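Local coordinates for thioesterase superfamily protein (Shewanella loihica, PDB 2PRX), which probably hydrolyses thioesters, as a hotdog-fold member of the thioesterase superfamily whose own substrate is not established, at residues S33-G37 with E38-A42. Residues are numbered along the deposited sequence; the frame is centred on the assembly and turned at random.
Sequences SYWRG and EQTIA
Trp-35 and Thr-40 meet on the helix-facing side of a tight beta hairpin, where the CG2 methyl of Thr-40 sits over one face of the indole. This CH-pi contact measures 4.1 Å from CG2 to the centroid of the six-membered ring, with the methyl displaced toward the rim. The same ring turns its edge to backbone oxygen, Glu-38 O lying in the ring plane 3.6 Å from CZ3. On the other face, carrying Tyr-34, Arg-36, Gln-39 and Ile-41, the aliphatic part of Arg-36 drapes across Ile-41, Arg-36 CD resting 3.5 Å from Ile-41 CD1. With CG anti to the backbone N (chi1 178°) and a bend at chi2, Arg-36 runs alongside Gln-39; their NH1 and OE1 remain 3.6 Å apart, the guanidinium and amide planes turned 68° from each other.

The hairpin illustrates how a type II' turn, Arg-36 to Gln-39, closes a two-residue connection: Gly-37 adopts a positive phi (81°), and Arg-36 N donates to Gln-39 O at 2.6 Å while the return bond from Gln-39 N to Arg-36 O is weak, at 3.4 Å. Farther along, Tyr-34 and Ile-41 form a hydrogen-bonded antiparallel pair, Ile-41 N to Tyr-34 O being 2.9 Å. In this hotdog fold the hairpin supplies one of the two outermost strands of the sheet within the chain, 34-36, while strand 39-44 continues the sheet through backbone bonds from Thr-40 and Ala-42 to strand 114-122. Helix 59-78 lies against the Trp-35 and Thr-40 side, Ala-76 touching Trp-35; Thr-40 OG1 and Ser-73 OG share a hydrogen bond, as do Ser-33 OG and His-69 ND1.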
loop_
_atom_site.group_PDB
_atom_site.type_symbol
_atom_site.label_atom_id
_atom_site.label_comp_id
_atom_site.label_asym_id
_atom_site.label_seq_id
_atom_site.Cartn_x
_atom_site.Cartn_y
_atom_site.Cartn_z
ATOM N N SER A 33 0.820 -17.887 0.804
ATOM C CA SER A 33 2.221 -17.782 0.419
ATOM C C SER A 33 2.901 -19.119 0.764
ATOM O O SER A 33 2.431 -19.760 1.702
ATOM C CB SER A 33 2.936 -16.616 1.072
ATOM O OG SER A 33 2.186 -15.418 0.881
ATOM N N TYR A 34 3.901 -19.426 -0.031
ATOM C CA TYR A 34 4.588 -20.710 -0.021
ATOM C C TYR A 34 6.062 -20.554 -0.376
ATOM O O TYR A 34 6.471 -19.630 -1.067
ATOM C CB TYR A 34 4.036 -21.705 -1.058
ATOM C CG TYR A 34 2.546 -21.898 -0.976
ATOM C CD1 TYR A 34 1.667 -21.099 -1.687
ATOM C CD2 TYR A 34 2.020 -22.895 -0.155
ATOM C CE1 TYR A 34 0.302 -21.279 -1.605
ATOM C CE2 TYR A 34 0.655 -23.077 -0.071
ATOM C CZ TYR A 34 -0.204 -22.269 -0.793
ATOM O OH TYR A 34 -1.559 -22.481 -0.679
ATOM N N TRP A 35 6.854 -21.535 0.076
ATOM C CA TRP A 35 8.235 -21.608 -0.395
ATOM C C TRP A 35 8.296 -21.982 -1.873
ATOM O O TRP A 35 7.573 -22.841 -2.386
ATOM C CB TRP A 35 9.030 -22.606 0.450
ATOM C CG TRP A 35 9.507 -22.064 1.764
ATOM C CD1 TRP A 35 9.126 -22.380 3.033
ATOM C CD2 TRP A 35 10.506 -21.038 1.894
ATOM N NE1 TRP A 35 9.821 -21.641 3.950
ATOM C CE2 TRP A 35 10.677 -20.806 3.266
ATOM C CE3 TRP A 35 11.259 -20.327 0.946
ATOM C CZ2 TRP A 35 11.595 -19.862 3.740
ATOM C CZ3 TRP A 35 12.159 -19.394 1.428
ATOM C CH2 TRP A 35 12.308 -19.175 2.798
ATOM N N ARG A 36 9.169 -21.321 -2.597
ATOM C CA ARG A 36 9.528 -21.662 -3.964
ATOM C C ARG A 36 11.034 -21.858 -4.001
ATOM O O ARG A 36 11.790 -21.112 -4.604
ATOM C CB ARG A 36 9.119 -20.576 -4.950
ATOM C CG ARG A 36 9.509 -20.837 -6.393
ATOM C CD ARG A 36 8.463 -20.255 -7.343
ATOM N NE ARG A 36 8.798 -20.534 -8.733
ATOM C CZ ARG A 36 9.419 -19.768 -9.602
ATOM N NH1 ARG A 36 9.855 -18.549 -9.310
ATOM N NH2 ARG A 36 9.618 -20.226 -10.838
ATOM N N GLY A 37 11.492 -22.892 -3.286
ATOM C CA GLY A 37 12.933 -23.076 -3.197
ATOM C C GLY A 37 13.502 -22.133 -2.140
ATOM O O GLY A 37 13.203 -22.314 -0.963
ATOM N N GLU A 38 14.311 -21.185 -2.581
ATOM C CA GLU A 38 14.981 -20.213 -1.753
ATOM C C GLU A 38 14.207 -18.888 -1.751
ATOM O O GLU A 38 14.467 -18.026 -0.909
ATOM C CB GLU A 38 16.392 -19.989 -2.303
ATOM C CG GLU A 38 17.264 -21.237 -2.257
ATOM C CD GLU A 38 17.567 -21.850 -3.612
ATOM O OE1 GLU A 38 18.054 -21.133 -4.500
ATOM O OE2 GLU A 38 17.301 -23.061 -3.780
ATOM N N GLN A 39 13.288 -18.784 -2.695
ATOM C CA GLN A 39 12.351 -17.693 -2.882
ATOM C C GLN A 39 11.024 -18.150 -2.284
ATOM O O GLN A 39 10.734 -19.312 -1.969
ATOM C CB GLN A 39 12.141 -17.335 -4.350
ATOM C CG GLN A 39 13.375 -16.890 -5.093
ATOM C CD GLN A 39 13.162 -16.720 -6.583
ATOM O OE1 GLN A 39 12.029 -16.696 -7.062
ATOM N NE2 GLN A 39 14.257 -16.585 -7.319
ATOM N N THR A 40 10.143 -17.190 -2.104
ATOM C CA THR A 40 8.767 -17.520 -1.720
ATOM C C THR A 40 7.921 -17.104 -2.907
ATOM O O THR A 40 8.483 -16.461 -3.808
ATOM C CB THR A 40 8.320 -16.832 -0.432
ATOM O OG1 THR A 40 8.175 -15.408 -0.669
ATOM C CG2 THR A 40 9.355 -16.973 0.674
ATOM N N ILE A 41 6.650 -17.462 -2.918
ATOM C CA ILE A 41 5.755 -17.122 -4.018
ATOM C C ILE A 41 4.294 -17.193 -3.593
ATOM O O ILE A 41 3.903 -17.904 -2.669
ATOM C CB ILE A 41 5.994 -18.043 -5.234
ATOM C CG1 ILE A 41 5.156 -17.740 -6.465
ATOM C CG2 ILE A 41 5.822 -19.499 -4.808
ATOM C CD1 ILE A 41 5.713 -18.214 -7.779
ATOM N N ALA A 42 3.480 -16.385 -4.280
ATOM C CA ALA A 42 2.044 -16.345 -4.137
ATOM C C ALA A 42 1.416 -15.875 -5.448
ATOM O O ALA A 42 2.079 -15.304 -6.318
ATOM C CB ALA A 42 1.618 -15.492 -2.948
#